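Local coordinates for alpha-L-arabinosidase (PDB 6D25), which probably removes alpha-L-arabinofuranosyl branches from arabinoxylans, coping with doubly substituted sugars, as a trimeric glycoside hydrolase of family GH51, at residues P73-G77 with Y78-V82; A153-V156 with G157-P161; L179-E182 with R183-N186; M298-L301 with I302-S306. All coordinates share one frame; numbering follows the deposited sequence.

Contact 1: residues P73-G77 with Y78-V82; sequences PNTHG and YRNDV
A tight two-strand beta hairpin, strand 74-75 with strand 78-79, turns through a type I' beta turn from T75 to Y78 and runs straight into helix 80-88. H76 and G77 occupy the corners, both with positive phi; G77, at phi 98°, has backbone angles at which a beta carbon would collide with the carbonyl O of H76, so glycine suits the corner. T75 and Y78 form the antiparallel hydrogen-bonded pair: T75 N reaches Y78 O at 2.8 Å and Y78 N returns to T75 O at 3.0 Å. The second donor stands well above the carbonyl plane, 61° out of it. N74 faces R79 in the adjacent non-hydrogen-bonded pair, and N74 OD1 accepts from G77 N (2.9 Å), an Asx motif in which the N74 side chain reaches a turn residue. R79, at the N-cap position, holds D81 side-on: NE meets OD1 at 2.8 Å and NH1 meets OD2 at 3.1 Å; each oxygen offers its syn lone pair and lies close to the guanidinium plane of R79. This twin bond probably favours the charged form of both partners. R79 NH2 goes to the carbonyls of G62 and G386, while the Y78 hydroxyl bonds E138 O and its ring meets F142. The T75 hydroxyl gives a second grip: OG1 donates to N80 OD1 at 2.6 Å, the two side chains crossing at about a right angle. N80 N meanwhile bonds P73 O at 2.9 Å, so the first helical residue is tied to the incoming strand by backbone and side chain alike, joining hairpin to helix start.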
ATOM      1  N   PRO A  73      43.696   3.826 -10.629  1.00 26.20           N
ATOM      2  CA  PRO A  73      44.193   3.302  -9.359  1.00 24.94           C
ATOM      3  C   PRO A  73      43.065   3.225  -8.316  1.00 23.76           C
ATOM      4  O   PRO A  73      42.322   4.222  -8.095  1.00 21.70           O
ATOM      5  CB  PRO A  73      45.299   4.279  -8.926  1.00 25.94           C
ATOM      6  CG  PRO A  73      45.799   4.871 -10.239  1.00 26.00           C
ATOM      7  CD  PRO A  73      44.596   4.904 -11.133  1.00 26.31           C
ATOM      8  N   ASN A  74      42.924   2.049  -7.710  1.00 22.91           N
ATOM      9  CA  ASN A  74      41.743   1.828  -6.887  1.00 22.92           C
ATOM     10  C   ASN A  74      42.061   0.859  -5.752  1.00 23.76           C
ATOM     11  O   ASN A  74      43.016   0.084  -5.827  1.00 24.12           O
ATOM     12  CB  ASN A  74      40.566   1.350  -7.751  1.00 21.57           C
ATOM     13  CG  ASN A  74      40.768  -0.068  -8.235  1.00 21.75           C
ATOM     14  OD1 ASN A  74      40.419  -1.006  -7.499  1.00 22.03           O
ATOM     15  ND2 ASN A  74      41.300  -0.224  -9.443  1.00 20.70           N
ATOM     16  N   THR A  75      41.249   0.949  -4.708  1.00 24.67           N
ATOM     17  CA  THR A  75      41.309   0.077  -3.560  1.00 26.86           C
ATOM     18  C   THR A  75      39.992  -0.692  -3.498  1.00 26.01           C
ATOM     19  O   THR A  75      38.956  -0.093  -3.206  1.00 22.42           O
ATOM     20  CB  THR A  75      41.545   0.872  -2.263  1.00 28.74           C
ATOM     21  OG1 THR A  75      42.799   1.546  -2.399  1.00 29.86           O
ATOM     22  CG2 THR A  75      41.552   0.036  -1.002  1.00 30.06           C
ATOM     23  N   HIS A  76      40.045  -1.992  -3.821  1.00 27.66           N
ATOM     24  CA  HIS A  76      38.832  -2.858  -3.849  1.00 28.17           C
ATOM     25  C   HIS A  76      37.751  -2.242  -4.752  1.00 25.40           C
ATOM     26  O   HIS A  76      36.573  -2.438  -4.492  1.00 25.15           O
ATOM     27  CB  HIS A  76      38.298  -3.105  -2.434  1.00 31.49           C
ATOM     28  CG  HIS A  76      39.279  -3.788  -1.549  1.00 36.03           C
ATOM     29  ND1 HIS A  76      39.871  -5.009  -1.878  1.00 41.83           N
ATOM     30  CD2 HIS A  76      39.780  -3.421  -0.353  1.00 38.86           C
ATOM     31  CE1 HIS A  76      40.693  -5.368  -0.904  1.00 42.20           C
ATOM     32  NE2 HIS A  76      40.654  -4.409   0.050  1.00 41.11           N
ATOM     33  N   GLY A  77      38.150  -1.530  -5.802  1.00 23.27           N
ATOM     34  CA  GLY A  77      37.212  -0.990  -6.790  1.00 21.99           C
ATOM     35  C   GLY A  77      36.848   0.471  -6.558  1.00 20.81           C
ATOM     36  O   GLY A  77      36.217   1.075  -7.432  1.00 19.78           O
ATOM     37  N   TYR A  78      37.241   1.051  -5.422  1.00 19.74           N
ATOM     38  CA  TYR A  78      37.015   2.474  -5.156  1.00 19.89           C
ATOM     39  C   TYR A  78      38.231   3.276  -5.627  1.00 19.42           C
ATOM     40  O   TYR A  78      39.335   2.998  -5.217  1.00 20.25           O
ATOM     41  CB  TYR A  78      36.810   2.747  -3.669  1.00 19.08           C
ATOM     42  CG  TYR A  78      35.901   1.795  -2.955  1.00 18.68           C
ATOM     43  CD1 TYR A  78      34.567   1.728  -3.281  1.00 17.70           C
ATOM     44  CD2 TYR A  78      36.370   0.980  -1.939  1.00 19.60           C
ATOM     45  CE1 TYR A  78      33.731   0.823  -2.650  1.00 17.90           C
ATOM     46  CE2 TYR A  78      35.541   0.090  -1.272  1.00 19.66           C
ATOM     47  CZ  TYR A  78      34.218  -0.006  -1.660  1.00 18.14           C
ATOM     48  OH  TYR A  78      33.386  -0.875  -1.041  1.00 18.85           O
ATOM     49  N   ARG A  79      38.014   4.279  -6.466  1.00 19.28           N
ATOM     50  CA  ARG A  79      39.153   5.035  -6.993  1.00 19.39           C
ATOM     51  C   ARG A  79      39.844   5.780  -5.831  1.00 19.38           C
ATOM     52  O   ARG A  79      39.212   6.425  -4.973  1.00 19.29           O
ATOM     53  CB  ARG A  79      38.727   5.945  -8.147  1.00 19.70           C
ATOM     54  CG  ARG A  79      37.694   7.001  -7.811  1.00 19.44           C
ATOM     55  CD  ARG A  79      37.256   7.699  -9.109  1.00 19.28           C
ATOM     56  NE  ARG A  79      38.349   8.453  -9.686  1.00 18.94           N
ATOM     57  CZ  ARG A  79      38.416   8.831 -10.949  1.00 19.10           C
ATOM     58  NH1 ARG A  79      39.362   9.663 -11.311  1.00 18.45           N
ATOM     59  NH2 ARG A  79      37.539   8.351 -11.853  1.00 18.46           N
ATOM     60  N   ASN A  80      41.170   5.668  -5.829  1.00 20.26           N
ATOM     61  CA  ASN A  80      42.004   6.116  -4.694  1.00 20.44           C
ATOM     62  C   ASN A  80      41.946   7.648  -4.496  1.00 20.27           C
ATOM     63  O   ASN A  80      41.988   8.149  -3.369  1.00 20.90           O
ATOM     64  CB  ASN A  80      43.452   5.702  -4.925  1.00 21.73           C
ATOM     65  CG  ASN A  80      43.687   4.218  -4.722  1.00 22.22           C
ATOM     66  OD1 ASN A  80      42.845   3.524  -4.151  1.00 22.36           O
ATOM     67  ND2 ASN A  80      44.827   3.734  -5.178  1.00 24.14           N
ATOM     68  N   ASP A  81      41.947   8.383  -5.601  1.00 19.80           N
ATOM     69  CA  ASP A  81      42.023   9.850  -5.567  1.00 19.60           C
ATOM     70  C   ASP A  81      40.796  10.405  -4.826  1.00 19.14           C
ATOM     71  O   ASP A  81      40.935  11.308  -3.970  1.00 18.51           O
ATOM     72  CB  ASP A  81      42.222  10.451  -6.963  1.00 19.67           C
ATOM     73  CG  ASP A  81      41.254   9.999  -8.071  1.00 19.66           C
ATOM     74  OD1 ASP A  81      40.310   9.243  -7.787  1.00 18.40           O
ATOM     75  OD2 ASP A  81      41.517  10.352  -9.265  1.00 20.64           O
ATOM     76  N   VAL A  82      39.618   9.859  -5.111  1.00 18.35           N
ATOM     77  CA  VAL A  82      38.382  10.330  -4.499  1.00 17.86           C
ATOM     78  C   VAL A  82      38.362   9.955  -3.016  1.00 17.38           C
ATOM     79  O   VAL A  82      37.933  10.740  -2.175  1.00 17.88           O
ATOM     80  CB  VAL A  82      37.157   9.784  -5.257  1.00 17.36           C
ATOM     81  CG1 VAL A  82      35.871   9.977  -4.470  1.00 17.56           C
ATOM     82  CG2 VAL A  82      37.036  10.420  -6.624  1.00 18.47           C
TER
HETATM   83  O   HOH W   1      42.648   7.000  -8.399  1.00 18.95           O

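Contact 2: residues A153-V156 with G157-P161; sequences AGNV and GDAAP
The N155 amide has the methyl of A159 over one face, A159 CB standing 3.6 Å from N155 CG almost perpendicularly above the plane. D158 supplies the partners at its edges. D158 N bonds N155 OD1 at 3.1 Å, lying in the carbonyl plane on a lone pair. A159 N adds a weak bond to the same oxygen at 3.3 Å, approaching from above the amide plane on the methyl's side. At the other edge N155 ND2 donates to D158 OD1 at 2.9 Å. That bond is straight, 169°, with the acceptor near the amide plane, yet it meets the carboxylate on the anti side and somewhat out of plane, although the two flat groups are turned only 22° apart. The N155 chi1 of -178° sets CG opposite the backbone N and swings the amide over the residues that follow, closing the loop by side-chain-to-backbone bonds to residues three and four on. The loop leaves strand 149-154, third in the parallel eight-stranded (beta/alpha) barrel, and leads to helix 161-172. N155 ND2 also bonds Y105 O. A water donates to N155 O and A160 O, 2.7 Å from each, bridging the two limbs. R221 of a second subunit bonds G157 O through NE, and F225 of that subunit packs on D158.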
ATOM      1  N   ALA A 153      18.825   5.295   2.318  1.00 15.39           N
ATOM      2  CA  ALA A 153      17.512   5.752   1.824  1.00 15.75           C
ATOM      3  C   ALA A 153      16.700   4.532   1.395  1.00 15.42           C
ATOM      4  O   ALA A 153      17.052   3.860   0.425  1.00 15.60           O
ATOM      5  CB  ALA A 153      17.668   6.731   0.696  1.00 16.08           C
ATOM      6  N   GLY A 154      15.638   4.244   2.152  1.00 15.78           N
ATOM      7  CA  GLY A 154      14.798   3.061   1.895  1.00 16.06           C
ATOM      8  C   GLY A 154      13.637   3.335   0.944  1.00 16.65           C
ATOM      9  O   GLY A 154      13.154   4.486   0.771  1.00 17.06           O
ATOM     10  N   ASN A 155      13.190   2.271   0.289  1.00 16.44           N
ATOM     11  CA  ASN A 155      12.137   2.294  -0.724  1.00 17.06           C
ATOM     12  C   ASN A 155      10.774   2.117  -0.035  1.00 17.70           C
ATOM     13  O   ASN A 155      10.439   1.032   0.474  1.00 17.48           O
ATOM     14  CB  ASN A 155      12.365   1.184  -1.755  1.00 17.32           C
ATOM     15  CG  ASN A 155      11.343   1.161  -2.884  1.00 17.98           C
ATOM     16  OD1 ASN A 155      10.245   1.680  -2.730  1.00 18.83           O
ATOM     17  ND2 ASN A 155      11.665   0.535  -4.014  1.00 17.45           N
ATOM     18  N   VAL A 156       9.986   3.194  -0.064  1.00 18.52           N
ATOM     19  CA  VAL A 156       8.630   3.197   0.366  1.00 20.83           C
ATOM     20  C   VAL A 156       7.665   3.264  -0.828  1.00 21.33           C
ATOM     21  O   VAL A 156       6.627   2.593  -0.812  1.00 25.01           O
ATOM     22  CB  VAL A 156       8.433   4.358   1.354  1.00 22.26           C
ATOM     23  CG1 VAL A 156       6.994   4.694   1.547  1.00 23.59           C
ATOM     24  CG2 VAL A 156       9.097   4.033   2.677  1.00 22.15           C
ATOM     25  N   GLY A 157       8.029   3.943  -1.881  1.00 21.23           N
ATOM     26  CA  GLY A 157       7.113   4.197  -2.996  1.00 21.40           C
ATOM     27  C   GLY A 157       6.647   2.950  -3.731  1.00 20.42           C
ATOM     28  O   GLY A 157       5.448   2.777  -3.933  1.00 20.38           O
ATOM     29  N   ASP A 158       7.587   2.131  -4.200  1.00 19.95           N
ATOM     30  CA  ASP A 158       7.184   1.034  -5.078  1.00 21.84           C
ATOM     31  C   ASP A 158       7.392  -0.360  -4.465  1.00 21.00           C
ATOM     32  O   ASP A 158       6.898  -1.364  -5.033  1.00 22.41           O
ATOM     33  CB  ASP A 158       7.725   1.254  -6.495  1.00 24.40           C
ATOM     34  CG  ASP A 158       8.942   0.479  -6.907  1.00 25.72           C
ATOM     35  OD1 ASP A 158       9.687   0.053  -6.016  1.00 27.09           O
ATOM     36  OD2 ASP A 158       9.123   0.347  -8.118  1.00 34.90           O
ATOM     37  N   ALA A 159       7.811  -0.428  -3.222  1.00 20.21           N
ATOM     38  CA  ALA A 159       8.004  -1.715  -2.521  1.00 20.13           C
ATOM     39  C   ALA A 159       6.984  -1.851  -1.394  1.00 20.39           C
ATOM     40  O   ALA A 159       6.513  -0.841  -0.830  1.00 20.77           O
ATOM     41  CB  ALA A 159       9.404  -1.739  -1.947  1.00 19.56           C
ATOM     42  N   ALA A 160       6.730  -3.087  -0.984  1.00 21.34           N
ATOM     43  CA  ALA A 160       6.019  -3.383   0.272  1.00 21.16           C
ATOM     44  C   ALA A 160       6.972  -3.169   1.463  1.00 20.32           C
ATOM     45  O   ALA A 160       8.211  -3.142   1.286  1.00 20.80           O
ATOM     46  CB  ALA A 160       5.489  -4.793   0.210  1.00 21.63           C
ATOM     47  N   PRO A 161       6.441  -2.986   2.681  1.00 20.26           N
ATOM     48  CA  PRO A 161       7.311  -2.658   3.801  1.00 20.05           C
ATOM     49  C   PRO A 161       8.342  -3.752   4.135  1.00 19.96           C
ATOM     50  O   PRO A 161       9.380  -3.489   4.756  1.00 18.45           O
ATOM     51  CB  PRO A 161       6.362  -2.441   4.998  1.00 20.67           C
ATOM     52  CG  PRO A 161       5.044  -2.080   4.343  1.00 20.93           C
ATOM     53  CD  PRO A 161       5.020  -2.902   3.063  1.00 20.98           C
TER
HETATM   54  O   HOH W   2      10.077  -1.328   1.824  1.00 17.99           O

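Contact 3: residues L179-E182 with R183-N186; sequences LANE and RRAN
N181 and R184 lie one helical turn apart and are set obliquely, their amide and guanidinium planes 62° apart. N181 OD1 comes to the edge of the R184 guanidinium, in its plane, but the bond from R184 NH1 is weak: 2.9 Å with only 129° at the hydrogen. The firmer partner of NH1 is T175 O. R184 gets there by an extended chain from CG to NE: R184 CG lies 3.3 Å from A180 O, while R184 NH1 ends 3.6 Å from A180 CB. R183 takes another route. Its CG is anti to the backbone N and the chain bends at chi3 (62°), which brings the guanidinium face over A180, the carbonyl O of A180 standing 4.0 Å above the centre of the R183 plane. R183 NH2 in turn sits 3.3 Å above the plane of the R184 guanidinium, offset toward the rim. The proximity of the two cations is probably eased by the carbonyls they donate to: for R183 those of Y170, A173, R188 and D189. On another side of the helix E182 and N186 run side by side and point the same way, carboxylate and amide planes steeply inclined. A water spans them, donating to E182 OE2 at 2.5 Å and accepting from N186 ND2 at 2.9 Å; E182 OE1 has its salt bridge with R108, and N186 ND2 also bonds the Y170 hydroxyl. N186 N closes onto E182 O at 3.0 Å. Spacings of three and four residues are those of an alpha helix, and N186, first to leave helical angles, marks the C-terminal end of helix 178-185, which comes between the third and fourth barrel strands in sequence.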
ATOM      1  N   LEU A 179      19.056 -14.064   6.831  1.00 18.63           N
ATOM      2  CA  LEU A 179      19.480 -12.836   6.171  1.00 18.59           C
ATOM      3  C   LEU A 179      20.883 -12.438   6.672  1.00 17.62           C
ATOM      4  O   LEU A 179      21.726 -12.014   5.869  1.00 17.32           O
ATOM      5  CB  LEU A 179      18.461 -11.717   6.423  1.00 19.41           C
ATOM      6  CG  LEU A 179      17.203 -11.778   5.558  1.00 20.66           C
ATOM      7  CD1 LEU A 179      16.071 -10.896   6.138  1.00 20.82           C
ATOM      8  CD2 LEU A 179      17.527 -11.327   4.132  1.00 21.29           C
ATOM      9  N   ALA A 180      21.152 -12.567   7.958  1.00 16.99           N
ATOM     10  CA  ALA A 180      22.490 -12.268   8.463  1.00 17.04           C
ATOM     11  C   ALA A 180      23.508 -13.230   7.829  1.00 17.52           C
ATOM     12  O   ALA A 180      24.601 -12.824   7.479  1.00 17.67           O
ATOM     13  CB  ALA A 180      22.534 -12.371   9.972  1.00 17.17           C
ATOM     14  N   ASN A 181      23.158 -14.499   7.697  1.00 17.74           N
ATOM     15  CA  ASN A 181      24.072 -15.474   7.131  1.00 18.60           C
ATOM     16  C   ASN A 181      24.308 -15.211   5.626  1.00 18.53           C
ATOM     17  O   ASN A 181      25.344 -15.572   5.091  1.00 18.34           O
ATOM     18  CB  ASN A 181      23.579 -16.884   7.346  1.00 19.81           C
ATOM     19  CG  ASN A 181      23.640 -17.317   8.801  1.00 21.04           C
ATOM     20  OD1 ASN A 181      24.317 -16.704   9.612  1.00 22.61           O
ATOM     21  ND2 ASN A 181      23.004 -18.421   9.123  1.00 21.90           N
ATOM     22  N   GLU A 182      23.338 -14.623   4.953  1.00 18.36           N
ATOM     23  CA  GLU A 182      23.475 -14.244   3.579  1.00 19.34           C
ATOM     24  C   GLU A 182      24.491 -13.090   3.448  1.00 18.03           C
ATOM     25  O   GLU A 182      25.357 -13.118   2.555  1.00 17.25           O
ATOM     26  CB  GLU A 182      22.105 -13.886   2.996  1.00 21.46           C
ATOM     27  CG  GLU A 182      22.149 -13.678   1.506  1.00 24.73           C
ATOM     28  CD  GLU A 182      20.798 -13.362   0.869  1.00 28.41           C
ATOM     29  OE1 GLU A 182      19.757 -13.468   1.560  1.00 31.09           O
ATOM     30  OE2 GLU A 182      20.813 -13.092  -0.366  1.00 30.71           O
ATOM     31  N   ARG A 183      24.399 -12.089   4.331  1.00 16.86           N
ATOM     32  CA  ARG A 183      25.432 -11.069   4.418  1.00 16.72           C
ATOM     33  C   ARG A 183      26.826 -11.712   4.620  1.00 17.24           C
ATOM     34  O   ARG A 183      27.810 -11.328   3.948  1.00 16.72           O
ATOM     35  CB  ARG A 183      25.126 -10.096   5.551  1.00 16.41           C
ATOM     36  CG  ARG A 183      26.162  -8.997   5.709  1.00 16.26           C
ATOM     37  CD  ARG A 183      26.130  -8.288   7.054  1.00 16.22           C
ATOM     38  NE  ARG A 183      26.414  -9.176   8.177  1.00 16.17           N
ATOM     39  CZ  ARG A 183      25.630  -9.360   9.261  1.00 16.65           C
ATOM     40  NH1 ARG A 183      24.399  -8.859   9.334  1.00 15.64           N
ATOM     41  NH2 ARG A 183      26.121 -10.071  10.288  1.00 16.72           N
ATOM     42  N   ARG A 184      26.918 -12.659   5.543  1.00 17.24           N
ATOM     43  CA  ARG A 184      28.189 -13.341   5.801  1.00 18.40           C
ATOM     44  C   ARG A 184      28.660 -14.086   4.540  1.00 18.36           C
ATOM     45  O   ARG A 184      29.855 -14.033   4.221  1.00 19.20           O
ATOM     46  CB  ARG A 184      28.094 -14.284   7.002  1.00 19.13           C
ATOM     47  CG  ARG A 184      27.665 -13.605   8.296  1.00 20.00           C
ATOM     48  CD  ARG A 184      27.843 -14.503   9.523  1.00 21.71           C
ATOM     49  NE  ARG A 184      27.554 -13.738  10.732  1.00 22.80           N
ATOM     50  CZ  ARG A 184      26.385 -13.635  11.333  1.00 22.91           C
ATOM     51  NH1 ARG A 184      25.373 -14.371  10.920  1.00 23.04           N
ATOM     52  NH2 ARG A 184      26.236 -12.758  12.328  1.00 23.60           N
ATOM     53  N   ALA A 185      27.774 -14.779   3.848  1.00 17.98           N
ATOM     54  CA  ALA A 185      28.100 -15.527   2.624  1.00 18.01           C
ATOM     55  C   ALA A 185      28.672 -14.555   1.567  1.00 18.12           C
ATOM     56  O   ALA A 185      29.558 -14.938   0.777  1.00 17.94           O
ATOM     57  CB  ALA A 185      26.863 -16.225   2.076  1.00 17.93           C
ATOM     58  N   ASN A 186      28.146 -13.322   1.557  1.00 17.46           N
ATOM     59  CA  ASN A 186      28.526 -12.315   0.588  1.00 17.84           C
ATOM     60  C   ASN A 186      29.781 -11.551   1.058  1.00 18.68           C
ATOM     61  O   ASN A 186      30.187 -10.590   0.418  1.00 19.35           O
ATOM     62  CB  ASN A 186      27.351 -11.376   0.319  1.00 17.02           C
ATOM     63  CG  ASN A 186      26.299 -12.016  -0.561  1.00 16.89           C
ATOM     64  OD1 ASN A 186      26.619 -12.926  -1.330  1.00 17.42           O
ATOM     65  ND2 ASN A 186      25.046 -11.621  -0.425  1.00 15.99           N
TER
HETATM   66  O   HOH W   3      22.823 -12.972  -1.808  1.00 16.73           O

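Contact 4: residues M298-L301 with I302-S306; sequences MDEL and ITKHS
E300 and K304 make a salt bridge one turn apart, K304 NZ to E300 OE2 at 2.9 Å. E300 leaves the helix with CG anti to the backbone N (chi1 174°), whereas K304 places CG anti to its carbonyl carbon (chi1 -74°); both chains then stay extended and converge at their ends. NZ approaches the anti side of OE2 and 34° out of the carboxylate plane, the lysine arriving obliquely on this exposed side of the helix. T303 has its hydroxyl turned to lie beside the backbone N, and OG1 therefore reaches back to D299 O at 2.8 Å. T303 N bonds the same oxygen at 3.0 Å from the opposite face of the carbonyl plane; the OG1 bond should fix the rotamer of the threonine, and D299 O is gripped twice. S306 repeats the scheme on I302 O, its OG at 2.7 Å. D299 itself points its carboxylate to H362. On the buried side M298 is bent at both chi2 and chi3, curling across I302 at a slant. M298 CG touches I302 CD1 at 3.7 Å. M298 SD lies 3.8 Å from I302 CD1. H305 turns its ring back toward the preceding turn, H305 CD2 lying 3.2 Å from L301 O, while NE2 bonds D243 O and the ring meets Y246. Backbone bonds such as H305 N to L301 O, 2.8 Å, carry the regular spacing. Polar pairs outward and M298, L301 and I302 inward, against strands 262-269 and 319-325 and helix 346-361, make this an amphipathic outer helix of a (beta/alpha)8 barrel.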
ATOM      1  N   MET A 298      16.882  29.927   2.164  1.00 17.69           N
ATOM      2  CA  MET A 298      17.042  28.820   3.135  1.00 17.88           C
ATOM      3  C   MET A 298      16.769  29.283   4.576  1.00 18.08           C
ATOM      4  O   MET A 298      16.182  28.533   5.359  1.00 16.67           O
ATOM      5  CB  MET A 298      18.441  28.219   3.033  1.00 17.80           C
ATOM      6  CG  MET A 298      18.697  27.055   3.973  1.00 18.66           C
ATOM      7  SD  MET A 298      17.771  25.565   3.587  1.00 18.25           S
ATOM      8  CE  MET A 298      18.705  24.884   2.219  1.00 18.08           C
ATOM      9  N   ASP A 299      17.202  30.498   4.947  1.00 18.73           N
ATOM     10  CA  ASP A 299      17.025  30.938   6.313  1.00 20.05           C
ATOM     11  C   ASP A 299      15.528  31.083   6.657  1.00 20.04           C
ATOM     12  O   ASP A 299      15.093  30.640   7.708  1.00 19.88           O
ATOM     13  CB  ASP A 299      17.758  32.245   6.611  1.00 22.62           C
ATOM     14  CG  ASP A 299      17.665  32.581   8.095  1.00 25.34           C
ATOM     15  OD1 ASP A 299      18.216  31.863   8.906  1.00 27.44           O
ATOM     16  OD2 ASP A 299      16.969  33.509   8.423  1.00 31.19           O
ATOM     17  N   GLU A 300      14.750  31.705   5.764  1.00 19.89           N
ATOM     18  CA  GLU A 300      13.310  31.865   5.962  1.00 20.67           C
ATOM     19  C   GLU A 300      12.623  30.492   6.042  1.00 19.58           C
ATOM     20  O   GLU A 300      11.765  30.270   6.897  1.00 19.12           O
ATOM     21  CB  GLU A 300      12.721  32.703   4.821  1.00 22.99           C
ATOM     22  CG  GLU A 300      11.221  32.805   4.868  1.00 26.83           C
ATOM     23  CD  GLU A 300      10.582  33.531   3.691  1.00 30.66           C
ATOM     24  OE1 GLU A 300      11.328  34.171   2.893  1.00 31.64           O
ATOM     25  OE2 GLU A 300       9.330  33.448   3.601  1.00 33.10           O
ATOM     26  N   LEU A 301      12.973  29.581   5.129  1.00 18.43           N
ATOM     27  CA  LEU A 301      12.372  28.234   5.120  1.00 18.05           C
ATOM     28  C   LEU A 301      12.665  27.517   6.439  1.00 17.75           C
ATOM     29  O   LEU A 301      11.738  26.955   7.058  1.00 17.34           O
ATOM     30  CB  LEU A 301      12.929  27.422   3.952  1.00 17.90           C
ATOM     31  CG  LEU A 301      12.614  27.950   2.553  1.00 18.30           C
ATOM     32  CD1 LEU A 301      13.287  27.062   1.523  1.00 18.20           C
ATOM     33  CD2 LEU A 301      11.115  28.048   2.279  1.00 18.70           C
ATOM     34  N   ILE A 302      13.923  27.506   6.882  1.00 17.19           N
ATOM     35  CA  ILE A 302      14.243  26.837   8.139  1.00 16.84           C
ATOM     36  C   ILE A 302      13.453  27.458   9.297  1.00 17.27           C
ATOM     37  O   ILE A 302      12.900  26.740  10.144  1.00 15.90           O
ATOM     38  CB  ILE A 302      15.752  26.846   8.401  1.00 16.82           C
ATOM     39  CG1 ILE A 302      16.454  25.917   7.406  1.00 16.63           C
ATOM     40  CG2 ILE A 302      16.058  26.479   9.838  1.00 16.98           C
ATOM     41  CD1 ILE A 302      17.971  26.020   7.399  1.00 16.70           C
ATOM     42  N   THR A 303      13.392  28.796   9.317  1.00 17.74           N
ATOM     43  CA  THR A 303      12.711  29.499  10.384  1.00 18.65           C
ATOM     44  C   THR A 303      11.266  29.033  10.464  1.00 18.49           C
ATOM     45  O   THR A 303      10.770  28.665  11.532  1.00 18.31           O
ATOM     46  CB  THR A 303      12.845  31.024  10.217  1.00 19.32           C
ATOM     47  OG1 THR A 303      14.256  31.286  10.274  1.00 19.57           O
ATOM     48  CG2 THR A 303      12.111  31.807  11.273  1.00 20.01           C
ATOM     49  N   LYS A 304      10.585  29.082   9.340  1.00 18.53           N
ATOM     50  CA  LYS A 304       9.141  28.816   9.311  1.00 18.71           C
ATOM     51  C   LYS A 304       8.859  27.330   9.510  1.00 17.70           C
ATOM     52  O   LYS A 304       7.920  26.998  10.251  1.00 17.81           O
ATOM     53  CB  LYS A 304       8.519  29.373   8.034  1.00 19.81           C
ATOM     54  CG  LYS A 304       8.400  30.884   8.077  1.00 21.45           C
ATOM     55  CD  LYS A 304       7.829  31.525   6.854  1.00 23.65           C
ATOM     56  CE  LYS A 304       7.751  33.028   7.046  1.00 25.69           C
ATOM     57  NZ  LYS A 304       7.386  33.702   5.782  1.00 28.72           N
ATOM     58  N   HIS A 305       9.606  26.447   8.865  1.00 17.03           N
ATOM     59  CA  HIS A 305       9.422  24.996   9.136  1.00 16.76           C
ATOM     60  C   HIS A 305       9.719  24.676  10.607  1.00 16.56           C
ATOM     61  O   HIS A 305       8.990  23.891  11.214  1.00 16.56           O
ATOM     62  CB  HIS A 305      10.281  24.139   8.203  1.00 16.52           C
ATOM     63  CG  HIS A 305       9.803  24.100   6.781  1.00 17.06           C
ATOM     64  ND1 HIS A 305       8.540  23.620   6.432  1.00 17.83           N
ATOM     65  CD2 HIS A 305      10.423  24.445   5.630  1.00 16.94           C
ATOM     66  CE1 HIS A 305       8.404  23.704   5.122  1.00 17.98           C
ATOM     67  NE2 HIS A 305       9.542  24.197   4.607  1.00 17.58           N
ATOM     68  N   SER A 306      10.767  25.284  11.188  1.00 16.09           N
ATOM     69  CA  SER A 306      11.097  25.052  12.628  1.00 16.36           C
ATOM     70  C   SER A 306       9.934  25.489  13.507  1.00 16.46           C
ATOM     71  O   SER A 306       9.615  24.822  14.475  1.00 16.55           O
ATOM     72  CB  SER A 306      12.372  25.782  13.027  1.00 16.33           C
ATOM     73  OG  SER A 306      13.480  25.266  12.308  1.00 16.26           O
TER

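Following the chain from the N terminus, the four contacts come in series; each is local, and none nests in or crosses another. Contact 1 closes a hairpin and joins it to helix 80-88, between the first and second barrel strands. Contact 2 closes the loop that joins strand 149-154, the third, to helix 161-172 at the subunit interface. Contact 3 finishes helix 178-185, before the fourth strand, with its nearest atoms about 10 Å from those of contact 2 and also of contact 1. Contact 4 links successive turns of helix 285-312, between the sixth and seventh strands, its centre about 44 Å from that of contact 3 and on the opposite side of the chain's centre from contact 1.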